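Local coordinates for protein chitinase (Chromobacterium violaceum, PDB 4TXG) that probably binds chitin and hydrolyses its glycosidic bonds, as a member of glycoside hydrolase family 18, at residues L631-N634 / T635-P639. Sequence-based numbering, arbitrary orientation.
Sequences LLYN and TFSQP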
ATOM      1  N   LEU A 631      11.402  16.259   8.097  1.00 10.81           N
ATOM      2  CA  LEU A 631      12.506  15.338   8.340  1.00 11.07           C
ATOM      3  C   LEU A 631      12.701  14.424   7.139  1.00  8.92           C
ATOM      4  O   LEU A 631      13.831  14.213   6.697  1.00 10.48           O
ATOM      5  CB  LEU A 631      12.261  14.508   9.603  1.00 13.23           C
ATOM      6  CG  LEU A 631      13.277  13.403   9.918  1.00 13.04           C
ATOM      7  CD1 LEU A 631      14.684  13.959  10.075  1.00 14.85           C
ATOM      8  CD2 LEU A 631      12.846  12.653  11.187  1.00 14.76           C
ATOM      9  N   LEU A 632      11.605  13.885   6.610  1.00  7.63           N
ATOM     10  CA  LEU A 632      11.691  13.048   5.412  1.00  9.15           C
ATOM     11  C   LEU A 632      12.298  13.828   4.236  1.00  9.32           C
ATOM     12  O   LEU A 632      13.219  13.355   3.560  1.00  8.66           O
ATOM     13  CB  LEU A 632      10.306  12.515   5.025  1.00  9.33           C
ATOM     14  CG  LEU A 632       9.708  11.434   5.917  1.00  9.94           C
ATOM     15  CD1 LEU A 632       8.251  11.194   5.541  1.00 11.71           C
ATOM     16  CD2 LEU A 632      10.515  10.149   5.815  1.00 12.57           C
ATOM     17  N   TYR A 633      11.773  15.022   3.992  1.00  7.91           N
ATOM     18  CA  TYR A 633      12.248  15.833   2.880  1.00  8.62           C
ATOM     19  C   TYR A 633      13.713  16.243   3.033  1.00  9.35           C
ATOM     20  O   TYR A 633      14.485  16.194   2.071  1.00 10.57           O
ATOM     21  CB  TYR A 633      11.384  17.087   2.705  1.00  8.58           C
ATOM     22  CG  TYR A 633      11.922  17.956   1.603  1.00 11.25           C
ATOM     23  CD1 TYR A 633      11.820  17.557   0.276  1.00  9.54           C
ATOM     24  CD2 TYR A 633      12.586  19.144   1.886  1.00 11.38           C
ATOM     25  CE1 TYR A 633      12.345  18.324  -0.740  1.00 12.57           C
ATOM     26  CE2 TYR A 633      13.118  19.919   0.877  1.00 12.24           C
ATOM     27  CZ  TYR A 633      12.990  19.508  -0.434  1.00 10.26           C
ATOM     28  OH  TYR A 633      13.519  20.276  -1.447  1.00 11.03           O
ATOM     29  N   ASN A 634      14.100  16.665   4.232  1.00  9.62           N
ATOM     30  CA  ASN A 634      15.481  17.089   4.457  1.00 10.89           C
ATOM     31  C   ASN A 634      16.454  15.924   4.285  1.00 10.92           C
ATOM     32  O   ASN A 634      17.577  16.100   3.824  1.00 14.71           O
ATOM     33  CB  ASN A 634      15.635  17.707   5.848  1.00 13.23           C
ATOM     34  CG  ASN A 634      15.006  19.090   5.942  1.00 21.32           C
ATOM     35  OD1 ASN A 634      14.961  19.831   4.954  1.00 20.55           O
ATOM     36  ND2 ASN A 634      14.516  19.444   7.128  1.00 25.64           N
ATOM     37  N   THR A 635      16.004  14.733   4.652  1.00  9.53           N
ATOM     38  CA  THR A 635      16.808  13.532   4.487  1.00 11.22           C
ATOM     39  C   THR A 635      16.934  13.150   3.010  1.00 10.87           C
ATOM     40  O   THR A 635      18.024  12.840   2.535  1.00 11.69           O
ATOM     41  CB  THR A 635      16.202  12.364   5.273  1.00 12.59           C
ATOM     42  OG1 THR A 635      16.101  12.731   6.656  1.00 12.08           O
ATOM     43  CG2 THR A 635      17.059  11.111   5.134  1.00 12.92           C
ATOM     44  N   PHE A 636      15.823  13.199   2.279  1.00  9.51           N
ATOM     45  CA  PHE A 636      15.797  12.682   0.908  1.00  8.19           C
ATOM     46  C   PHE A 636      16.175  13.697  -0.190  1.00  9.38           C
ATOM     47  O   PHE A 636      16.283  13.317  -1.359  1.00 10.07           O
ATOM     48  CB  PHE A 636      14.404  12.111   0.605  1.00  8.04           C
ATOM     49  CG  PHE A 636      14.030  10.917   1.450  1.00  7.76           C
ATOM     50  CD1 PHE A 636      15.008  10.079   1.978  1.00  8.80           C
ATOM     51  CD2 PHE A 636      12.687  10.618   1.686  1.00  9.57           C
ATOM     52  CE1 PHE A 636      14.662   8.971   2.742  1.00  8.99           C
ATOM     53  CE2 PHE A 636      12.326   9.519   2.452  1.00  8.31           C
ATOM     54  CZ  PHE A 636      13.320   8.684   2.983  1.00  7.60           C
ATOM     55  N   SER A 637      16.373  14.969   0.163  1.00  9.71           N
ATOM     56  CA  SER A 637      16.749  15.989  -0.827  1.00 10.14           C
ATOM     57  C   SER A 637      18.219  16.414  -0.698  1.00 10.73           C
ATOM     58  O   SER A 637      18.698  17.320  -1.406  1.00 17.12           O
ATOM     59  CB  SER A 637      15.846  17.220  -0.704  1.00 11.55           C
ATOM     60  OG  SER A 637      16.029  17.849   0.557  1.00 12.49           O
ATOM     61  N   GLN A 638      18.922  15.754   0.217  1.00 14.77           N
ATOM     62  CA  GLN A 638      20.354  15.959   0.424  1.00 17.82           C
ATOM     63  C   GLN A 638      21.058  14.608   0.275  1.00 13.57           C
ATOM     64  O   GLN A 638      20.402  13.580   0.320  1.00 12.07           O
ATOM     65  CB  GLN A 638      20.613  16.573   1.805  1.00 23.66           C
ATOM     66  CG  GLN A 638      20.009  17.970   1.988  1.00 28.54           C
ATOM     67  CD  GLN A 638      20.607  19.011   1.038  1.00 38.31           C
ATOM     68  OE1 GLN A 638      21.739  18.875   0.573  1.00 38.24           O
ATOM     69  NE2 GLN A 638      19.836  20.055   0.747  1.00 41.60           N
ATOM     70  N   PRO A 639      22.387  14.604   0.072  1.00 14.33           N
ATOM     71  CA  PRO A 639      23.068  13.311  -0.100  1.00 13.41           C
ATOM     72  C   PRO A 639      22.801  12.333   1.049  1.00 14.85           C
ATOM     73  O   PRO A 639      22.647  12.765   2.196  1.00 15.44           O
ATOM     74  CB  PRO A 639      24.542  13.706  -0.147  1.00 16.98           C
ATOM     75  CG  PRO A 639      24.519  15.082  -0.751  1.00 17.87           C
ATOM     76  CD  PRO A 639      23.293  15.741  -0.170  1.00 16.19           C
TER
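Ser637, the first residue after helix 627-636, lies over the ring of Tyr633. Ser637 CB makes a CH-pi contact, 3.9 Å from the centroid of the Tyr633 ring. Its OG lies above the same face, displaced from the ring centre. Ser637 OG also donates to Tyr633 O at 2.7 Å. With chi1 at 64°, Ser637 OG is flanked by its own N and C and swings toward Tyr633 O. The bond from Ser637 N to the same Tyr633 O is weak, so the hydroxyl strengthens the hold on a carbonyl of the last turn.

Two residues earlier, the hydroxyl of Thr635 also bonds to the carbonyl four residues before it. Thr635 OG1 donates to Leu631 O at 2.7 Å, and Thr635 N donates to that oxygen at 3.0 Å. The two donors come from opposite faces of the carbonyl plane. CD1 of Leu631 lies alongside, 3.9 Å from Thr635 OG1. Phe636 N bonds to Leu632 O at 2.9 Å in regular helical fashion. On that side Leu632 CD2 packs 3.9 Å from Phe636 CE2, the two side chains pointing the same way.

The Tyr633 OH is hydrogen-bonded to Asn150 O, which helps to fix the ring, and Arg153 bonds to Gln638 O beyond the helix end. Leu632 and Phe636 face helix 582-594 and strand 599-603, while Tyr633 and Phe636 touch strand 155-161, so the helix end packs where the first and last strands of the TIM barrel pair.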